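Local coordinates for Emp46p (Saccharomyces cerevisiae, PDB 2A6W), which is involved in the secretion of glycoproteins, as a member of the legume-like lectin family, and in nucleus architecture and gene silencing, at residues L5-G10 / K216-V221; L85-K90 / I197-I202; S104-N109 / D135-S140; L121-T126 / F149-S154. One frame throughout, in Å; residues are numbered along the deposited sequence.

Contact 1 (L5-G10 / K216-V221); sequences LKWNKG and KLYDGV
The indole of Trp7 carries the side chain of Lys216 over one of its faces. Lys216 CE lies 3.5 Å from the centroid of the Trp7 six-membered ring and almost on its normal, a CH-pi contact, and the bend at the last torsion of the lysine (chi4 33°) lifts NZ beyond it into a cation-pi position at 4.7 Å from the same centroid. A second ring repeats the theme on a smaller scale: Trp7 CB sits over one face of Tyr218, while Leu5 O approaches the edge of that ring. The phenol oxygen of Tyr218 is bonded elsewhere, to Glu69.

Hydrogen bonds lie beside these ring contacts. Asn8 N donates to Leu217 O at 2.9 Å, and Asn8 ND2 meets Asp219 OD1 at 3.1 Å through a nearly straight bond (174°), on the syn side of the carboxylate, with a weaker branch to OD2. The amide and carboxylate planes stand 89° apart, and Asp219 OD1 is also bonded to Tyr60 OH.

This surface contact lays the N-terminal loop across the end of strand 209-218, which pairs with strand 66-75 through backbone bonds of Lys216 with Glu69 and Tyr218 with Thr67.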
loop_
_atom_site.group_PDB
_atom_site.type_symbol
_atom_site.label_atom_id
_atom_site.label_comp_id
_atom_site.label_asym_id
_atom_site.label_seq_id
_atom_site.Cartn_x
_atom_site.Cartn_y
_atom_site.Cartn_z
ATOM N N LEU A 5 -21.358 8.104 -0.180
ATOM C CA LEU A 5 -21.356 7.837 1.281
ATOM C C LEU A 5 -20.794 6.439 1.528
ATOM O O LEU A 5 -20.131 6.209 2.531
ATOM C CB LEU A 5 -22.780 7.958 1.858
ATOM C CG LEU A 5 -23.086 9.163 2.767
ATOM C CD1 LEU A 5 -24.551 9.634 2.644
ATOM C CD2 LEU A 5 -22.754 8.853 4.222
ATOM N N LYS A 6 -21.056 5.520 0.602
ATOM C CA LYS A 6 -20.694 4.109 0.773
ATOM C C LYS A 6 -19.489 3.726 -0.101
ATOM O O LYS A 6 -19.126 4.442 -1.043
ATOM C CB LYS A 6 -21.891 3.183 0.487
ATOM C CG LYS A 6 -22.951 3.710 -0.490
ATOM C CD LYS A 6 -22.426 3.804 -1.930
ATOM C CE LYS A 6 -23.477 4.412 -2.875
ATOM N NZ LYS A 6 -23.633 3.617 -4.129
ATOM N N TRP A 7 -18.862 2.597 0.207
ATOM C CA TRP A 7 -17.668 2.218 -0.530
ATOM C C TRP A 7 -17.963 1.496 -1.844
ATOM O O TRP A 7 -18.996 0.837 -2.008
ATOM C CB TRP A 7 -16.699 1.406 0.342
ATOM C CG TRP A 7 -17.203 0.073 0.794
ATOM C CD1 TRP A 7 -17.182 -1.092 0.083
ATOM C CD2 TRP A 7 -17.771 -0.246 2.073
ATOM N NE1 TRP A 7 -17.720 -2.113 0.830
ATOM C CE2 TRP A 7 -18.088 -1.624 2.058
ATOM C CE3 TRP A 7 -18.039 0.491 3.237
ATOM C CZ2 TRP A 7 -18.655 -2.279 3.158
ATOM C CZ3 TRP A 7 -18.610 -0.158 4.332
ATOM C CH2 TRP A 7 -18.910 -1.533 4.280
ATOM N N ASN A 8 -17.041 1.658 -2.781
ATOM C CA ASN A 8 -17.066 0.979 -4.058
ATOM C C ASN A 8 -16.645 -0.486 -3.874
ATOM O O ASN A 8 -15.474 -0.791 -3.799
ATOM C CB ASN A 8 -16.136 1.724 -5.017
ATOM C CG ASN A 8 -16.284 1.278 -6.468
ATOM O OD1 ASN A 8 -16.590 0.115 -6.756
ATOM N ND2 ASN A 8 -16.041 2.209 -7.398
ATOM N N LYS A 9 -17.623 -1.386 -3.775
ATOM C CA LYS A 9 -17.351 -2.818 -3.610
ATOM C C LYS A 9 -16.405 -3.380 -4.679
ATOM O O LYS A 9 -15.537 -4.209 -4.372
ATOM C CB LYS A 9 -18.666 -3.617 -3.580
ATOM C CG LYS A 9 -19.539 -3.328 -2.363
ATOM C CD LYS A 9 -20.996 -3.837 -2.544
ATOM C CE LYS A 9 -22.041 -2.923 -1.850
ATOM N NZ LYS A 9 -22.786 -2.046 -2.834
ATOM N N GLY A 10 -16.548 -2.904 -5.916
ATOM C CA GLY A 10 -15.719 -3.326 -7.029
ATOM C C GLY A 10 -14.225 -3.076 -6.905
ATOM O O GLY A 10 -13.404 -3.771 -7.527
ATOM N N LYS A 216 -10.813 -0.481 1.619
ATOM C CA LYS A 216 -12.005 0.097 1.017
ATOM C C LYS A 216 -11.572 1.259 0.151
ATOM O O LYS A 216 -10.635 1.991 0.503
ATOM C CB LYS A 216 -12.958 0.569 2.104
ATOM C CG LYS A 216 -13.579 -0.556 2.882
ATOM C CD LYS A 216 -14.570 -0.107 3.938
ATOM C CE LYS A 216 -15.191 -1.345 4.627
ATOM N NZ LYS A 216 -14.233 -2.528 4.732
ATOM N N LEU A 217 -12.208 1.395 -1.002
ATOM C CA LEU A 217 -12.089 2.591 -1.813
ATOM C C LEU A 217 -13.458 3.248 -1.819
ATOM O O LEU A 217 -14.469 2.560 -1.886
ATOM C CB LEU A 217 -11.650 2.259 -3.234
ATOM C CG LEU A 217 -11.477 3.422 -4.240
ATOM C CD1 LEU A 217 -10.399 3.120 -5.232
ATOM C CD2 LEU A 217 -12.786 3.790 -5.006
ATOM N N TYR A 218 -13.468 4.574 -1.747
ATOM C CA TYR A 218 -14.693 5.357 -1.870
ATOM C C TYR A 218 -14.531 6.309 -3.054
ATOM O O TYR A 218 -13.458 6.877 -3.288
ATOM C CB TYR A 218 -15.001 6.149 -0.609
ATOM C CG TYR A 218 -15.014 5.383 0.692
ATOM C CD1 TYR A 218 -16.196 5.184 1.403
ATOM C CD2 TYR A 218 -13.822 4.881 1.239
ATOM C CE1 TYR A 218 -16.196 4.504 2.628
ATOM C CE2 TYR A 218 -13.813 4.220 2.456
ATOM C CZ TYR A 218 -15.000 4.020 3.141
ATOM O OH TYR A 218 -14.986 3.342 4.344
ATOM N N ASP A 219 -15.608 6.466 -3.808
ATOM C CA ASP A 219 -15.635 7.373 -4.949
ATOM C C ASP A 219 -15.879 8.813 -4.497
ATOM O O ASP A 219 -16.655 9.526 -5.131
ATOM C CB ASP A 219 -16.770 6.986 -5.908
ATOM C CG ASP A 219 -16.592 5.634 -6.544
ATOM O OD1 ASP A 219 -15.451 5.137 -6.704
ATOM O OD2 ASP A 219 -17.575 5.002 -6.978
ATOM N N GLY A 220 -15.255 9.232 -3.402
ATOM C CA GLY A 220 -15.328 10.610 -2.936
ATOM C C GLY A 220 -14.519 10.853 -1.663
ATOM O O GLY A 220 -13.948 9.919 -1.103
ATOM N N VAL A 221 -14.482 12.110 -1.213
ATOM C CA VAL A 221 -13.906 12.485 0.083
ATOM C C VAL A 221 -14.912 12.341 1.221
ATOM O O VAL A 221 -16.035 12.830 1.147
ATOM C CB VAL A 221 -13.419 13.947 0.107
ATOM C CG1 VAL A 221 -12.545 14.189 1.338
ATOM C CG2 VAL A 221 -12.669 14.314 -1.180
#

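Contact 2 (L85-K90 / I197-I202); sequences LAFWLK and IGTSAI
With OG1 anti to the backbone N of its own residue (chi1 -179°), Thr199 turns its hydroxyl onto Ala86 O, while Ser200, whose OG sits between its N and carbonyl carbon (chi1 67°), offers that oxygen to the indole of Trp88 on the other face of the sheet. Trp88 NE1 donates to Ser200 OG over 2.9 Å, at the ring edge and close to the ring plane; the same oxygen is also bonded to Phe101 O, so this hydroxyl has a partner beyond the indole. Thr199 OG1 lies 2.9 Å from Ala86 O and Ser200 N 3.0 Å from it, the two donors reaching that carbonyl from opposite faces of its plane.

Main-chain bonds complete the ladder: Ala86 N to Ser200 O is nearly straight (174°), whereas Gly198 N to Trp88 O is long and weak. There a water donates to both Trp88 O and Gly198 O. Leu85, Phe87 and Leu89 share the face away from Trp88 and Ser200 with Ala201, Thr199 and Ile197, and pack towards strands 66-75 and 209-218. The two strands are adjacent in one of the two antiparallel sheets, packed face to face, of the concanavalin-like sandwich of legume-type lectins.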
loop_
_atom_site.group_PDB
_atom_site.type_symbol
_atom_site.label_atom_id
_atom_site.label_comp_id
_atom_site.label_asym_id
_atom_site.label_seq_id
_atom_site.Cartn_x
_atom_site.Cartn_y
_atom_site.Cartn_z
ATOM N N LEU A 85 6.640 -2.524 4.039
ATOM C CA LEU A 85 5.292 -2.626 3.536
ATOM C C LEU A 85 5.013 -1.386 2.680
ATOM O O LEU A 85 5.185 -0.241 3.124
ATOM C CB LEU A 85 4.315 -2.714 4.703
ATOM C CG LEU A 85 2.819 -2.558 4.382
ATOM C CD1 LEU A 85 2.293 -3.668 3.465
ATOM C CD2 LEU A 85 2.046 -2.533 5.695
ATOM N N ALA A 86 4.580 -1.624 1.456
ATOM C CA ALA A 86 4.369 -0.556 0.484
ATOM C C ALA A 86 2.932 -0.504 0.031
ATOM O O ALA A 86 2.277 -1.528 -0.138
ATOM C CB ALA A 86 5.254 -0.739 -0.712
ATOM N N PHE A 87 2.456 0.707 -0.179
ATOM C CA PHE A 87 1.153 0.965 -0.754
ATOM C C PHE A 87 1.357 1.768 -2.023
ATOM O O PHE A 87 2.094 2.764 -2.038
ATOM C CB PHE A 87 0.267 1.708 0.240
ATOM C CG PHE A 87 -0.026 0.916 1.471
ATOM C CD1 PHE A 87 -1.019 -0.029 1.465
ATOM C CD2 PHE A 87 0.718 1.104 2.629
ATOM C CE1 PHE A 87 -1.294 -0.784 2.606
ATOM C CE2 PHE A 87 0.474 0.357 3.744
ATOM C CZ PHE A 87 -0.543 -0.593 3.746
ATOM N N TRP A 88 0.678 1.333 -3.079
ATOM C CA TRP A 88 0.941 1.787 -4.438
ATOM C C TRP A 88 -0.264 2.402 -5.110
ATOM O O TRP A 88 -1.398 1.974 -4.942
ATOM C CB TRP A 88 1.379 0.633 -5.333
ATOM C CG TRP A 88 2.558 -0.153 -4.833
ATOM C CD1 TRP A 88 2.508 -1.261 -4.065
ATOM C CD2 TRP A 88 3.936 0.080 -5.110
ATOM N NE1 TRP A 88 3.769 -1.735 -3.825
ATOM C CE2 TRP A 88 4.670 -0.921 -4.451
ATOM C CE3 TRP A 88 4.639 1.042 -5.844
ATOM C CZ2 TRP A 88 6.048 -0.988 -4.508
ATOM C CZ3 TRP A 88 5.994 0.955 -5.908
ATOM C CH2 TRP A 88 6.694 -0.030 -5.221
ATOM N N LEU A 89 0.036 3.399 -5.928
ATOM C CA LEU A 89 -0.910 4.021 -6.815
ATOM C C LEU A 89 -0.070 4.258 -8.068
ATOM O O LEU A 89 0.756 5.165 -8.070
ATOM C CB LEU A 89 -1.378 5.333 -6.186
ATOM C CG LEU A 89 -2.853 5.581 -6.021
ATOM C CD1 LEU A 89 -3.477 4.539 -5.116
ATOM C CD2 LEU A 89 -3.088 6.977 -5.502
ATOM N N LYS A 90 -0.189 3.414 -9.093
ATOM C CA LYS A 90 0.708 3.564 -10.244
ATOM C C LYS A 90 0.104 3.370 -11.641
ATOM O O LYS A 90 -0.658 2.434 -11.885
ATOM C CB LYS A 90 1.961 2.705 -10.074
ATOM C CG LYS A 90 1.771 1.199 -10.099
ATOM C CD LYS A 90 3.069 0.512 -9.649
ATOM C CE LYS A 90 3.719 -0.304 -10.753
ATOM N NZ LYS A 90 5.010 -0.857 -10.267
ATOM N N ILE A 197 -4.110 0.013 -8.149
ATOM C CA ILE A 197 -4.077 0.194 -6.697
ATOM C C ILE A 197 -3.631 -1.115 -6.091
ATOM O O ILE A 197 -4.184 -2.154 -6.435
ATOM C CB ILE A 197 -5.498 0.530 -6.226
ATOM C CG1 ILE A 197 -5.973 1.837 -6.876
ATOM C CG2 ILE A 197 -5.608 0.576 -4.701
ATOM C CD1 ILE A 197 -7.397 2.181 -6.580
ATOM N N GLY A 198 -2.669 -1.085 -5.171
ATOM C CA GLY A 198 -2.246 -2.317 -4.517
ATOM C C GLY A 198 -1.359 -2.102 -3.292
ATOM O O GLY A 198 -1.101 -0.978 -2.849
ATOM N N THR A 199 -0.904 -3.216 -2.744
ATOM C CA THR A 199 0.008 -3.219 -1.618
ATOM C C THR A 199 0.929 -4.419 -1.778
ATOM O O THR A 199 0.546 -5.414 -2.397
ATOM C CB THR A 199 -0.781 -3.291 -0.286
ATOM O OG1 THR A 199 0.129 -3.273 0.807
ATOM C CG2 THR A 199 -1.539 -4.628 -0.129
ATOM N N SER A 200 2.120 -4.328 -1.215
ATOM C CA SER A 200 3.082 -5.424 -1.251
ATOM C C SER A 200 3.992 -5.319 -0.054
ATOM O O SER A 200 4.126 -4.260 0.535
ATOM C CB SER A 200 3.905 -5.347 -2.535
ATOM O OG SER A 200 4.737 -4.201 -2.558
ATOM N N ALA A 201 4.643 -6.423 0.283
ATOM C CA ALA A 201 5.630 -6.423 1.340
ATOM C C ALA A 201 6.678 -7.490 1.095
ATOM O O ALA A 201 6.465 -8.422 0.343
ATOM C CB ALA A 201 4.980 -6.638 2.688
ATOM N N ILE A 202 7.804 -7.309 1.765
ATOM C CA ILE A 202 8.871 -8.308 1.809
ATOM C C ILE A 202 9.480 -8.241 3.204
ATOM O O ILE A 202 9.637 -7.141 3.779
ATOM C CB ILE A 202 9.935 -8.019 0.706
ATOM C CG1 ILE A 202 10.957 -9.174 0.618
ATOM C CG2 ILE A 202 10.638 -6.699 0.953
ATOM C CD1 ILE A 202 11.960 -9.004 -0.537
HETATM O O HOH W 1 -2.665 1.396 -2.538
#

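Contact 3 (S104-N109 / D135-S140); sequences SSKKFN and DLDIES
Lys106 and Leu136 join two loops of the lectin beta sandwich, one leading from strand 84-90 to strand 111-115 and the other from strand 124-131 to strand 145-148. A single main-chain hydrogen bond links them: Leu136 N donates to Lys106 O over 3.0 Å, arriving well above the carbonyl plane. Within the first loop an ST turn, in which Ser105 OG accepts from Lys107 N, shapes the chain next to that bond.

Charges provide a looser layer. The aliphatic part of Lys106, bent at chi3 (-116°), runs past Leu136 O, and its NZ stops 4.1 Å from Asp137 OD1, beyond a salt bridge. At this separation any attraction is probably weak. Asp135 lies across both lysines, with OD2 3.6 Å from Lys107 CB and its carboxylate carbon close to Lys106 CB.

The apolar part is more deeply placed. Leu136 packs on Tyr128, a residue that probably belongs to a potassium site, and on Met112, while Phe108 meets Trp88 edge-to-face. The contact thus lies beside Tyr128. Between the loops the leucine is turned to the side of the phenyl ring, not over its face: Leu136 CD2 sits in the ring plane, 4.0 Å from Phe108 CE2.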
loop_
_atom_site.group_PDB
_atom_site.type_symbol
_atom_site.label_atom_id
_atom_site.label_comp_id
_atom_site.label_asym_id
_atom_site.label_seq_id
_atom_site.Cartn_x
_atom_site.Cartn_y
_atom_site.Cartn_z
ATOM N N SER A 104 7.156 -3.946 -7.222
ATOM C CA SER A 104 7.417 -3.228 -8.469
ATOM C C SER A 104 8.864 -3.237 -8.888
ATOM O O SER A 104 9.760 -3.589 -8.116
ATOM C CB SER A 104 6.968 -1.768 -8.304
ATOM O OG SER A 104 7.357 -0.977 -9.421
ATOM N N SER A 105 9.070 -2.817 -10.135
ATOM C CA SER A 105 10.387 -2.499 -10.646
ATOM C C SER A 105 10.840 -1.217 -9.988
ATOM O O SER A 105 10.018 -0.343 -9.700
ATOM C CB SER A 105 10.325 -2.307 -12.170
ATOM O OG SER A 105 11.569 -1.852 -12.666
ATOM N N LYS A 106 12.138 -1.098 -9.730
ATOM C CA LYS A 106 12.694 0.164 -9.266
ATOM C C LYS A 106 12.221 1.313 -10.172
ATOM O O LYS A 106 12.062 2.439 -9.715
ATOM C CB LYS A 106 14.228 0.112 -9.213
ATOM C CG LYS A 106 14.810 -0.677 -8.038
ATOM C CD LYS A 106 16.293 -0.341 -7.819
ATOM C CE LYS A 106 17.227 -1.520 -8.050
ATOM N NZ LYS A 106 18.613 -1.176 -7.608
ATOM N N LYS A 107 12.010 1.021 -11.459
ATOM C CA LYS A 107 11.475 2.000 -12.411
ATOM C C LYS A 107 9.962 1.865 -12.528
ATOM O O LYS A 107 9.454 0.833 -12.967
ATOM C CB LYS A 107 12.127 1.821 -13.798
ATOM C CG LYS A 107 11.688 2.863 -14.849
ATOM C CD LYS A 107 12.257 2.558 -16.266
ATOM C CE LYS A 107 13.785 2.656 -16.324
ATOM N NZ LYS A 107 14.379 1.732 -17.351
ATOM N N PHE A 108 9.245 2.907 -12.115
ATOM C CA PHE A 108 7.783 2.929 -12.205
ATOM C C PHE A 108 7.233 4.338 -12.331
ATOM O O PHE A 108 7.954 5.317 -12.176
ATOM C CB PHE A 108 7.145 2.240 -10.987
ATOM C CG PHE A 108 7.379 2.957 -9.695
ATOM C CD1 PHE A 108 6.411 3.801 -9.165
ATOM C CD2 PHE A 108 8.570 2.788 -9.003
ATOM C CE1 PHE A 108 6.635 4.470 -7.975
ATOM C CE2 PHE A 108 8.807 3.447 -7.817
ATOM C CZ PHE A 108 7.831 4.289 -7.294
ATOM N N ASN A 109 5.943 4.413 -12.619
ATOM C CA ASN A 109 5.235 5.665 -12.761
ATOM C C ASN A 109 4.116 5.746 -11.727
ATOM O O ASN A 109 3.110 5.080 -11.866
ATOM C CB ASN A 109 4.637 5.760 -14.173
ATOM C CG ASN A 109 4.390 7.182 -14.604
ATOM O OD1 ASN A 109 3.986 8.029 -13.805
ATOM N ND2 ASN A 109 4.654 7.463 -15.875
ATOM N N ASP A 135 15.284 5.022 -12.161
ATOM C CA ASP A 135 15.383 3.941 -11.168
ATOM C C ASP A 135 15.369 4.530 -9.749
ATOM O O ASP A 135 16.345 5.165 -9.322
ATOM C CB ASP A 135 16.695 3.153 -11.370
ATOM C CG ASP A 135 16.488 1.802 -12.041
ATOM O OD1 ASP A 135 17.263 0.868 -11.715
ATOM O OD2 ASP A 135 15.603 1.577 -12.898
ATOM N N LEU A 136 14.275 4.322 -9.016
ATOM C CA LEU A 136 14.201 4.774 -7.629
ATOM C C LEU A 136 15.210 4.011 -6.783
ATOM O O LEU A 136 15.115 2.798 -6.628
ATOM C CB LEU A 136 12.789 4.593 -7.054
ATOM C CG LEU A 136 12.507 5.317 -5.729
ATOM C CD1 LEU A 136 12.290 6.809 -5.949
ATOM C CD2 LEU A 136 11.301 4.720 -5.022
ATOM N N ASP A 137 16.195 4.722 -6.258
ATOM C CA ASP A 137 17.142 4.119 -5.335
ATOM C C ASP A 137 16.846 4.603 -3.914
ATOM O O ASP A 137 17.078 5.758 -3.570
ATOM C CB ASP A 137 18.582 4.433 -5.759
ATOM C CG ASP A 137 19.593 3.427 -5.216
ATOM O OD1 ASP A 137 19.415 2.205 -5.444
ATOM O OD2 ASP A 137 20.600 3.771 -4.555
ATOM N N ILE A 138 16.334 3.690 -3.097
ATOM C CA ILE A 138 15.829 4.012 -1.771
ATOM C C ILE A 138 16.819 4.795 -0.893
ATOM O O ILE A 138 16.404 5.625 -0.078
ATOM C CB ILE A 138 15.338 2.703 -1.072
ATOM C CG1 ILE A 138 14.165 3.011 -0.146
ATOM C CG2 ILE A 138 16.484 1.973 -0.350
ATOM C CD1 ILE A 138 12.885 3.352 -0.889
ATOM N N GLU A 139 18.120 4.547 -1.072
ATOM C CA GLU A 139 19.142 5.337 -0.378
ATOM C C GLU A 139 19.303 6.741 -0.973
ATOM O O GLU A 139 19.304 7.736 -0.239
ATOM C CB GLU A 139 20.500 4.633 -0.400
ATOM C CG GLU A 139 21.525 5.277 0.538
ATOM C CD GLU A 139 22.965 4.996 0.132
ATOM O OE1 GLU A 139 23.578 5.852 -0.556
ATOM O OE2 GLU A 139 23.477 3.919 0.512
ATOM N N SER A 140 19.470 6.818 -2.289
ATOM C CA SER A 140 19.744 8.103 -2.940
ATOM C C SER A 140 18.457 8.880 -3.226
ATOM O O SER A 140 18.248 9.954 -2.655
ATOM C CB SER A 140 20.616 7.931 -4.209
ATOM O OG SER A 140 20.270 6.787 -4.973
#

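Contact 4 (L121-T126 / F149-S154); sequences LGESVT and FQYQDS
Phe149 takes up the chain where strand 145-148, an outermost strand of one sheet of the legume-lectin sandwich, gives way to a loop, and it bonds back to the corner that leads into strand 124-131. Phe149 N donates to Glu123 O, at that corner, across 3.2 Å, nearly straight at 173° but from above the carbonyl plane. Its CB rests 4.0 Å from Val125 CG2, an apolar touch that extends the pairing already made by Val125 with Cys147, the latter probably in a disulfide with Cys181.

Gln150 follows with its CG beside the Glu123 carboxylate, the amide and carboxylate planes almost at right angles.

Tyr151 is the next donor: its N reaches Glu123 OE1 from above the carboxylate plane at 2.9 Å. Its CB-CG bond, wedged between N and C (chi1 67°), swings the ring against the glutamate side chain, so that Glu123 OE1 lies over one face, toward the rim, and Glu123 CG comes within 3.6 Å of Tyr151 CE2.

Gln152 bonds onward to Gly79 through its side chain. The other carboxylate oxygen, Glu123 OE2, forms a salt bridge with Arg78, which also bonds to Gln152 O. One glutamate thus ties the loop to an arginine, a network that would be expected to keep it ionised. A second backbone N-H grips the oxygen already held by Tyr151: Gln152 N to Glu123 OE1 spans 2.9 Å and meets that oxygen nearly head-on to its C-O bond.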
loop_
_atom_site.group_PDB
_atom_site.type_symbol
_atom_site.label_atom_id
_atom_site.label_comp_id
_atom_site.label_asym_id
_atom_site.label_seq_id
_atom_site.Cartn_x
_atom_site.Cartn_y
_atom_site.Cartn_z
ATOM N N LEU A 121 15.429 8.070 9.513
ATOM C CA LEU A 121 14.251 8.404 10.331
ATOM C C LEU A 121 13.833 7.367 11.362
ATOM O O LEU A 121 13.145 7.687 12.332
ATOM C CB LEU A 121 13.047 8.622 9.420
ATOM C CG LEU A 121 13.065 9.718 8.366
ATOM C CD1 LEU A 121 11.873 9.539 7.460
ATOM C CD2 LEU A 121 13.019 11.076 9.035
ATOM N N GLY A 122 14.198 6.107 11.129
ATOM C CA GLY A 122 13.643 5.005 11.888
ATOM C C GLY A 122 12.262 4.616 11.368
ATOM O O GLY A 122 11.956 4.882 10.208
ATOM N N GLU A 123 11.464 3.984 12.219
ATOM C CA GLU A 123 10.107 3.558 11.856
ATOM C C GLU A 123 9.341 4.755 11.354
ATOM O O GLU A 123 9.234 5.703 12.077
ATOM C CB GLU A 123 9.340 3.044 13.053
ATOM C CG GLU A 123 9.374 1.558 13.188
ATOM C CD GLU A 123 8.831 1.106 14.481
ATOM O OE1 GLU A 123 7.763 0.491 14.450
ATOM O OE2 GLU A 123 9.447 1.416 15.509
ATOM N N SER A 124 8.802 4.671 10.140
ATOM C CA SER A 124 8.282 5.841 9.435
ATOM C C SER A 124 7.444 5.442 8.240
ATOM O O SER A 124 7.513 4.295 7.770
ATOM C CB SER A 124 9.469 6.688 8.926
ATOM O OG SER A 124 10.364 5.919 8.125
ATOM N N VAL A 125 6.661 6.413 7.781
ATOM C CA VAL A 125 6.011 6.430 6.490
ATOM C C VAL A 125 6.816 7.363 5.598
ATOM O O VAL A 125 7.107 8.484 5.998
ATOM C CB VAL A 125 4.611 7.023 6.614
ATOM C CG1 VAL A 125 3.959 7.105 5.235
ATOM C CG2 VAL A 125 3.784 6.214 7.579
ATOM N N THR A 126 7.242 6.896 4.437
ATOM C CA THR A 126 7.926 7.768 3.482
ATOM C C THR A 126 7.231 7.630 2.159
ATOM O O THR A 126 6.852 6.514 1.752
ATOM C CB THR A 126 9.446 7.435 3.380
ATOM O OG1 THR A 126 9.689 6.002 3.301
ATOM C CG2 THR A 126 10.133 7.899 4.644
ATOM N N PHE A 149 6.309 6.990 12.521
ATOM C CA PHE A 149 5.111 6.186 12.807
ATOM C C PHE A 149 5.509 4.788 13.244
ATOM O O PHE A 149 6.197 4.072 12.513
ATOM C CB PHE A 149 4.205 6.115 11.569
ATOM C CG PHE A 149 2.929 5.397 11.835
ATOM C CD1 PHE A 149 1.933 6.020 12.575
ATOM C CD2 PHE A 149 2.767 4.086 11.441
ATOM C CE1 PHE A 149 0.747 5.344 12.855
ATOM C CE2 PHE A 149 1.597 3.414 11.745
ATOM C CZ PHE A 149 0.605 4.046 12.423
ATOM N N GLN A 150 5.055 4.408 14.431
ATOM C CA GLN A 150 5.370 3.123 15.026
ATOM C C GLN A 150 4.409 2.051 14.521
ATOM O O GLN A 150 3.204 2.203 14.674
ATOM C CB GLN A 150 5.277 3.226 16.536
ATOM C CG GLN A 150 5.822 2.016 17.268
ATOM C CD GLN A 150 5.630 2.053 18.765
ATOM O OE1 GLN A 150 4.976 2.937 19.301
ATOM N NE2 GLN A 150 6.192 1.073 19.444
ATOM N N TYR A 151 4.936 0.997 13.920
ATOM C CA TYR A 151 4.112 -0.077 13.322
ATOM C C TYR A 151 4.630 -1.486 13.698
ATOM O O TYR A 151 3.861 -2.440 13.748
ATOM C CB TYR A 151 4.022 0.052 11.778
ATOM C CG TYR A 151 5.336 -0.192 11.079
ATOM C CD1 TYR A 151 5.721 -1.476 10.720
ATOM C CD2 TYR A 151 6.242 0.860 10.857
ATOM C CE1 TYR A 151 6.967 -1.714 10.111
ATOM C CE2 TYR A 151 7.489 0.635 10.248
ATOM C CZ TYR A 151 7.833 -0.633 9.866
ATOM O OH TYR A 151 9.068 -0.859 9.307
ATOM N N GLN A 152 5.924 -1.642 13.940
ATOM C CA GLN A 152 6.437 -2.984 14.223
ATOM C C GLN A 152 5.854 -3.660 15.470
ATOM O O GLN A 152 5.698 -3.055 16.533
ATOM C CB GLN A 152 7.964 -2.992 14.357
ATOM C CG GLN A 152 8.689 -2.794 13.061
ATOM C CD GLN A 152 10.167 -3.152 13.178
ATOM O OE1 GLN A 152 10.776 -2.939 14.228
ATOM N NE2 GLN A 152 10.738 -3.709 12.113
ATOM N N ASP A 153 5.564 -4.940 15.296
ATOM C CA ASP A 153 5.182 -5.857 16.363
ATOM C C ASP A 153 3.952 -5.375 17.150
ATOM O O ASP A 153 3.986 -5.202 18.360
ATOM C CB ASP A 153 6.368 -6.147 17.267
ATOM C CG ASP A 153 6.183 -7.440 18.058
ATOM O OD1 ASP A 153 5.461 -8.364 17.586
ATOM O OD2 ASP A 153 6.682 -7.591 19.183
ATOM N N SER A 154 2.870 -5.150 16.431
ATOM C CA SER A 154 1.595 -4.787 17.053
ATOM C C SER A 154 0.468 -5.679 16.575
ATOM O O SER A 154 0.302 -5.851 15.384
ATOM C CB SER A 154 1.231 -3.370 16.692
ATOM O OG SER A 154 0.060 -2.974 17.386
#

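The four contacts show how a beta sandwich is closed at its core and at its margins. Contact 2 lies near the centre of the chain and touches contact 1 across the sandwich, where Ile197 CD1 and Leu217 CD1 are 3.4 Å apart. It also adjoins contact 3: Trp88 CH2 is 3.5 Å from Ser104 CB. Contacts 1 and 3 lie on opposite sides of the chain's centre, about 30 Å between centres. Contact 4 touches none of the others, its nearest atoms being about 6 Å from contacts 2 and 3. The side chains of Leu136, Trp88 and Ser124 stand about 4, 7 and 8 Å from the side chain of Tyr128, of the probable potassium site.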